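Local coordinates for dioxygenase (Pseudomonas brassicacearum, PDB 5V2D), which probably cleaves the central double bond of lignin-derived stilbenes with dioxygen at an iron held by four histidines, at residues S118-Y123 with F127-L132; V259-N264 with H268-P273. All blocks are in the same frame, centred on the assembly; numbering follows the deposited sequence.

Contact 1 of 2, residues S118-Y123 with F127-L132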
loop_
_atom_site.group_PDB
_atom_site.type_symbol
_atom_site.label_atom_id
_atom_site.label_comp_id
_atom_site.label_asym_id
_atom_site.label_seq_id
_atom_site.Cartn_x
_atom_site.Cartn_y
_atom_site.Cartn_z
ATOM N N SER A 118 23.874 -4.075 6.101
ATOM C CA SER A 118 22.710 -4.876 5.887
ATOM C C SER A 118 22.988 -6.291 6.410
ATOM O O SER A 118 24.069 -6.816 6.203
ATOM C CB SER A 118 22.340 -4.991 4.391
ATOM O OG SER A 118 21.453 -6.008 4.140
ATOM N N LEU A 119 22.011 -6.860 7.108
ATOM C CA LEU A 119 22.061 -8.193 7.671
ATOM C C LEU A 119 20.950 -9.085 7.133
ATOM O O LEU A 119 20.752 -10.216 7.614
ATOM C CB LEU A 119 21.920 -8.098 9.193
ATOM C CG LEU A 119 22.951 -7.218 9.849
ATOM C CD1 LEU A 119 22.595 -7.005 11.317
ATOM C CD2 LEU A 119 24.366 -7.804 9.640
ATOM N N ASN A 120 20.196 -8.587 6.162
ATOM C CA ASN A 120 18.990 -9.219 5.758
ATOM C C ASN A 120 19.057 -9.580 4.245
ATOM O O ASN A 120 19.544 -8.794 3.435
ATOM C CB ASN A 120 17.789 -8.337 6.145
ATOM C CG ASN A 120 17.592 -8.217 7.657
ATOM O OD1 ASN A 120 18.355 -7.548 8.335
ATOM N ND2 ASN A 120 16.555 -8.865 8.177
ATOM N N GLY A 121 18.577 -10.768 3.920
ATOM C CA GLY A 121 18.666 -11.350 2.627
ATOM C C GLY A 121 17.428 -11.161 1.781
ATOM O O GLY A 121 16.916 -10.038 1.635
ATOM N N VAL A 122 16.943 -12.294 1.273
ATOM C CA VAL A 122 15.860 -12.342 0.332
ATOM C C VAL A 122 14.588 -11.896 1.012
ATOM O O VAL A 122 14.340 -12.264 2.188
ATOM C CB VAL A 122 15.714 -13.796 -0.223
ATOM C CG1 VAL A 122 14.436 -13.963 -1.024
ATOM C CG2 VAL A 122 16.939 -14.161 -1.130
ATOM N N TYR A 123 13.773 -11.129 0.288
ATOM C CA TYR A 123 12.476 -10.619 0.778
ATOM C C TYR A 123 11.668 -11.710 1.448
ATOM O O TYR A 123 11.373 -12.758 0.829
ATOM C CB TYR A 123 11.675 -9.983 -0.370
ATOM C CG TYR A 123 10.320 -9.466 -0.023
ATOM C CD1 TYR A 123 9.192 -10.172 -0.373
ATOM C CD2 TYR A 123 10.137 -8.253 0.722
ATOM C CE1 TYR A 123 7.889 -9.684 -0.047
ATOM C CE2 TYR A 123 8.846 -7.784 1.009
ATOM C CZ TYR A 123 7.733 -8.488 0.620
ATOM O OH TYR A 123 6.424 -8.144 0.958
ATOM N N PHE A 127 15.515 -17.288 6.371
ATOM C CA PHE A 127 16.599 -18.280 6.239
ATOM C C PHE A 127 17.801 -17.755 5.506
ATOM O O PHE A 127 18.819 -18.366 5.620
ATOM C CB PHE A 127 16.110 -19.591 5.544
ATOM C CG PHE A 127 14.937 -20.222 6.240
ATOM C CD1 PHE A 127 15.131 -20.856 7.497
ATOM C CD2 PHE A 127 13.630 -20.152 5.708
ATOM C CE1 PHE A 127 14.046 -21.441 8.176
ATOM C CE2 PHE A 127 12.559 -20.706 6.413
ATOM C CZ PHE A 127 12.770 -21.377 7.624
ATOM N N THR A 128 17.711 -16.650 4.753
ATOM C CA THR A 128 18.844 -16.106 4.041
ATOM C C THR A 128 19.445 -14.921 4.763
ATOM O O THR A 128 20.357 -14.287 4.229
ATOM C CB THR A 128 18.405 -15.623 2.661
ATOM O OG1 THR A 128 17.410 -14.569 2.782
ATOM C CG2 THR A 128 17.864 -16.787 1.908
ATOM N N ASN A 129 18.979 -14.611 5.998
ATOM C CA ASN A 129 19.578 -13.505 6.726
ATOM C C ASN A 129 20.962 -13.858 7.276
ATOM O O ASN A 129 21.226 -14.996 7.536
ATOM C CB ASN A 129 18.691 -13.059 7.895
ATOM C CG ASN A 129 17.410 -12.380 7.438
ATOM O OD1 ASN A 129 17.264 -12.050 6.284
ATOM N ND2 ASN A 129 16.469 -12.216 8.344
ATOM N N ASP A 130 21.759 -12.863 7.589
ATOM C CA ASP A 130 22.984 -13.046 8.431
ATOM C C ASP A 130 22.511 -13.459 9.804
ATOM O O ASP A 130 21.445 -13.074 10.280
ATOM C CB ASP A 130 23.667 -11.692 8.486
ATOM C CG ASP A 130 25.027 -11.707 9.172
ATOM O OD1 ASP A 130 25.143 -11.858 10.405
ATOM O OD2 ASP A 130 25.981 -11.387 8.443
ATOM N N SER A 131 23.328 -14.257 10.493
ATOM C CA SER A 131 22.948 -14.740 11.831
ATOM C C SER A 131 22.901 -13.602 12.837
ATOM O O SER A 131 22.213 -13.712 13.813
ATOM C CB SER A 131 23.951 -15.837 12.285
ATOM O OG SER A 131 25.231 -15.243 12.251
ATOM N N LEU A 132 23.492 -12.450 12.564
ATOM C CA LEU A 132 23.357 -11.292 13.442
ATOM C C LEU A 132 22.081 -10.410 13.206
ATOM O O LEU A 132 21.826 -9.477 13.995
ATOM C CB LEU A 132 24.558 -10.379 13.206
ATOM C CG LEU A 132 25.919 -10.528 14.015
ATOM C CD1 LEU A 132 25.992 -11.634 15.006
ATOM C CD2 LEU A 132 27.130 -10.352 13.121
HETATM O O HOH W 1 14.891 -11.633 4.771
#

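Contact 2 of 2, residues V259-N264 with H268-P273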
loop_
_atom_site.group_PDB
_atom_site.type_symbol
_atom_site.label_atom_id
_atom_site.label_comp_id
_atom_site.label_asym_id
_atom_site.label_seq_id
_atom_site.Cartn_x
_atom_site.Cartn_y
_atom_site.Cartn_z
ATOM N N VAL A 259 7.638 -23.426 2.025
ATOM C CA VAL A 259 8.708 -23.259 3.022
ATOM C C VAL A 259 10.016 -23.988 2.635
ATOM O O VAL A 259 11.140 -23.487 2.913
ATOM C CB VAL A 259 8.294 -23.730 4.412
ATOM C CG1 VAL A 259 9.419 -23.378 5.437
ATOM C CG2 VAL A 259 6.996 -23.079 4.805
ATOM N N GLU A 260 9.886 -25.124 1.957
ATOM C CA GLU A 260 11.085 -25.851 1.505
ATOM C C GLU A 260 11.844 -25.047 0.503
ATOM O O GLU A 260 13.063 -24.948 0.599
ATOM C CB GLU A 260 10.725 -27.292 0.968
ATOM C CG GLU A 260 10.301 -28.267 2.086
ATOM C CD GLU A 260 11.353 -28.383 3.224
ATOM O OE1 GLU A 260 12.574 -28.646 2.920
ATOM O OE2 GLU A 260 10.993 -28.194 4.426
ATOM N N ARG A 261 11.146 -24.434 -0.454
ATOM C CA ARG A 261 11.801 -23.557 -1.426
ATOM C C ARG A 261 12.558 -22.435 -0.679
ATOM O O ARG A 261 13.666 -22.067 -1.041
ATOM C CB ARG A 261 10.777 -22.963 -2.406
ATOM C CG ARG A 261 11.327 -21.873 -3.322
ATOM C CD ARG A 261 10.274 -21.348 -4.303
ATOM N NE ARG A 261 9.199 -20.595 -3.626
ATOM C CZ ARG A 261 7.904 -20.885 -3.657
ATOM N NH1 ARG A 261 7.435 -21.910 -4.348
ATOM N NH2 ARG A 261 7.025 -20.090 -2.967
ATOM N N MET A 262 11.908 -21.859 0.336
ATOM C CA MET A 262 12.532 -20.805 1.132
ATOM C C MET A 262 13.781 -21.298 1.899
ATOM O O MET A 262 14.779 -20.588 1.930
ATOM C CB MET A 262 11.534 -20.197 2.145
ATOM C CG MET A 262 10.354 -19.419 1.524
ATOM S SD MET A 262 9.022 -19.123 2.786
ATOM C CE MET A 262 9.995 -18.208 3.992
ATOM N N LYS A 263 13.700 -22.472 2.514
ATOM C CA LYS A 263 14.883 -23.066 3.185
ATOM C C LYS A 263 16.041 -23.237 2.237
ATOM O O LYS A 263 17.159 -23.111 2.650
ATOM C CB LYS A 263 14.573 -24.382 3.826
ATOM C CG LYS A 263 13.915 -24.159 5.155
ATOM C CD LYS A 263 13.474 -25.494 5.802
ATOM C CE LYS A 263 13.086 -25.291 7.255
ATOM N NZ LYS A 263 11.949 -26.184 7.637
ATOM N N ASN A 264 15.754 -23.447 0.958
ATOM C CA ASN A 264 16.780 -23.517 -0.092
ATOM C C ASN A 264 17.152 -22.207 -0.705
ATOM O O ASN A 264 17.851 -22.191 -1.750
ATOM C CB ASN A 264 16.364 -24.523 -1.168
ATOM C CG ASN A 264 16.362 -25.956 -0.608
ATOM O OD1 ASN A 264 17.346 -26.379 -0.016
ATOM N ND2 ASN A 264 15.247 -26.646 -0.690
ATOM N N HIS A 268 9.805 -16.228 -1.291
ATOM C CA HIS A 268 8.680 -16.553 -0.394
ATOM C C HIS A 268 7.439 -16.983 -1.179
ATOM O O HIS A 268 6.793 -17.933 -0.805
ATOM C CB HIS A 268 8.363 -15.368 0.475
ATOM C CG HIS A 268 7.326 -15.617 1.543
ATOM N ND1 HIS A 268 7.659 -15.724 2.870
ATOM C CD2 HIS A 268 5.976 -15.680 1.466
ATOM C CE1 HIS A 268 6.542 -15.893 3.563
ATOM N NE2 HIS A 268 5.517 -15.910 2.735
ATOM N N PHE A 269 7.145 -16.297 -2.265
ATOM C CA PHE A 269 5.985 -16.579 -3.098
ATOM C C PHE A 269 6.401 -17.007 -4.521
ATOM O O PHE A 269 7.437 -16.578 -5.018
ATOM C CB PHE A 269 5.148 -15.293 -3.303
ATOM C CG PHE A 269 4.501 -14.776 -2.048
ATOM C CD1 PHE A 269 3.417 -15.427 -1.498
ATOM C CD2 PHE A 269 4.986 -13.655 -1.427
ATOM C CE1 PHE A 269 2.804 -14.930 -0.347
ATOM C CE2 PHE A 269 4.400 -13.154 -0.266
ATOM C CZ PHE A 269 3.316 -13.813 0.273
ATOM N N GLN A 270 5.500 -17.730 -5.161
ATOM C CA GLN A 270 5.632 -18.117 -6.560
ATOM C C GLN A 270 4.302 -18.017 -7.294
ATOM O O GLN A 270 3.300 -18.572 -6.865
ATOM C CB GLN A 270 6.108 -19.597 -6.586
ATOM C CG GLN A 270 6.464 -20.095 -7.985
ATOM C CD GLN A 270 6.861 -21.553 -7.990
ATOM O OE1 GLN A 270 6.013 -22.439 -7.878
ATOM N NE2 GLN A 270 8.119 -21.784 -8.079
ATOM N N TRP A 271 4.294 -17.362 -8.422
ATOM C CA TRP A 271 3.071 -17.258 -9.248
ATOM C C TRP A 271 2.666 -18.599 -9.824
ATOM O O TRP A 271 3.529 -19.340 -10.266
ATOM C CB TRP A 271 3.328 -16.293 -10.371
ATOM C CG TRP A 271 2.149 -16.051 -11.248
ATOM C CD1 TRP A 271 1.949 -16.538 -12.505
ATOM C CD2 TRP A 271 1.056 -15.231 -10.947
ATOM N NE1 TRP A 271 0.783 -16.091 -12.986
ATOM C CE2 TRP A 271 0.203 -15.270 -12.059
ATOM C CE3 TRP A 271 0.713 -14.420 -9.830
ATOM C CZ2 TRP A 271 -0.990 -14.539 -12.114
ATOM C CZ3 TRP A 271 -0.494 -13.706 -9.897
ATOM C CH2 TRP A 271 -1.322 -13.786 -11.014
ATOM N N GLN A 272 1.370 -18.884 -9.755
ATOM C CA GLN A 272 0.743 -20.110 -10.263
ATOM C C GLN A 272 -0.219 -19.651 -11.359
ATOM O O GLN A 272 -1.223 -19.059 -11.081
ATOM C CB GLN A 272 0.006 -20.827 -9.177
ATOM C CG GLN A 272 0.845 -21.118 -7.926
ATOM C CD GLN A 272 2.129 -21.883 -8.226
ATOM O OE1 GLN A 272 2.065 -22.775 -8.956
ATOM N NE2 GLN A 272 3.270 -21.486 -7.696
ATOM N N PRO A 273 0.146 -19.840 -12.635
ATOM C CA PRO A 273 -0.686 -19.323 -13.722
ATOM C C PRO A 273 -1.993 -20.094 -14.014
ATOM O O PRO A 273 -2.795 -19.665 -14.784
ATOM C CB PRO A 273 0.252 -19.428 -14.939
ATOM C CG PRO A 273 1.087 -20.626 -14.627
ATOM C CD PRO A 273 1.371 -20.480 -13.156
#

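Contact 1 of 2, residues S118-Y123 with F127-L132
L119 O accepts a hydrogen bond from the loop limb 127-132, which runs back nearly antiparallel, and G121 N and V122 N each donate one to it. One bond joins backbone to backbone. D130 N donates to L119 O at 2.8 Å, from above the carbonyl plane. The other two use side chains. N129 OD1 accepts from G121 N at 3.0 Å in a nearly straight bond (169°). T128 OG1 accepts from V122 N at 2.8 Å; chi1 of 61° sets this oxygen between its own N and carbonyl carbon, facing the other limb. The same hydroxyl is also bonded to N125 O, in the turn between the limbs. A water bridges N129 OD1 and V122 O.

The amides of N120 and N129 meet obliquely, with planes 62° apart. Their ND2 atoms lie 3.4 Å from each other as two donors, and both donate to N137 OD1. L119 CD2 lies against the D130 carboxylate, 4.0 Å from CG. L119 CD1 makes the apolar contact, with L132 CB at 4.3 Å. D130 OD1 accepts from L132 N, forming an Asx turn, while OD2 pairs with R117.

With an alanine in place of N129, G121 N is likely to lose its acceptor, N137 one of its donors and the water one of its partners. Polar bonds set the register of the limbs, with side-chain oxygens standing in for backbone carbonyls, while L119 packs beside D130 and L132.

Contact 2 of 2, residues V259-N264 with H268-P273
R261 reaches H268 and Q270 with CG anti to its backbone N (chi1 171°) and a bend at chi3, which brings the guanidinium against H268 O and Q270 CB. Q270 is extended, and its CB lies over one face of that guanidinium, 3.5 Å from R261 NH1. The R261 and Q270 side chains cross obliquely, and the guanidinium and amide planes are 38° apart.

R261 NH2 donates to H268 O at 3.1 Å. The oxygen lies near the guanidinium plane, but the donor stands well above the carbonyl plane, and the bond is bent (141°). NH2 also bonds T256 O, and NE bonds P267 O. The guanidinium is therefore fixed by three backbone carbonyls.

M262 and H268 lie side by side and point the same way. M262 CE approaches H268 ND1 at 3.6 Å, and the sulfur SD sits obliquely, 4.2 Å from the ring centroid. The imidazole is held at both nitrogens, by R124 O at ND1 and by E204 at NE2. Its CD2 lies over the centre of the F269 ring, 3.4 Å above the plane.

Further along, Q272 NE2 donates to Q270 OE1 at 2.9 Å and also to Q270 O.

This contact joins the short helix 259-263 to strand 269-271, which pairs with strand 255-257. A single arginine gathers carbonyls from strand 255-257 and from the chain leading into strand 269-271. Its positive charge probably offsets their partial negative charges.

How the contacts relate
The chain meets contact 1 first. After helix 107-115, residues 118-123 run out, turn through three residues and come back as 127-132, closing a loop before strand 143-147. Contact 2 comes later. It closes the short connection from helix 259-263 to strand 269-271, again with three residues between its segments. The two loops neither nest nor cross; they follow in series. The centres of contact 1 and contact 2 are about 17 Å apart, and the two touch. F127 of contact 1 packs on V259, M262 and K263 of contact 2, with F127 CZ 3.9 Å from K263 CG. N125, in the turn of contact 1, bonds M262 O. Together they tie the loop after helix 107-115 to helix 259-263 and to the chain leading into strand 269-271.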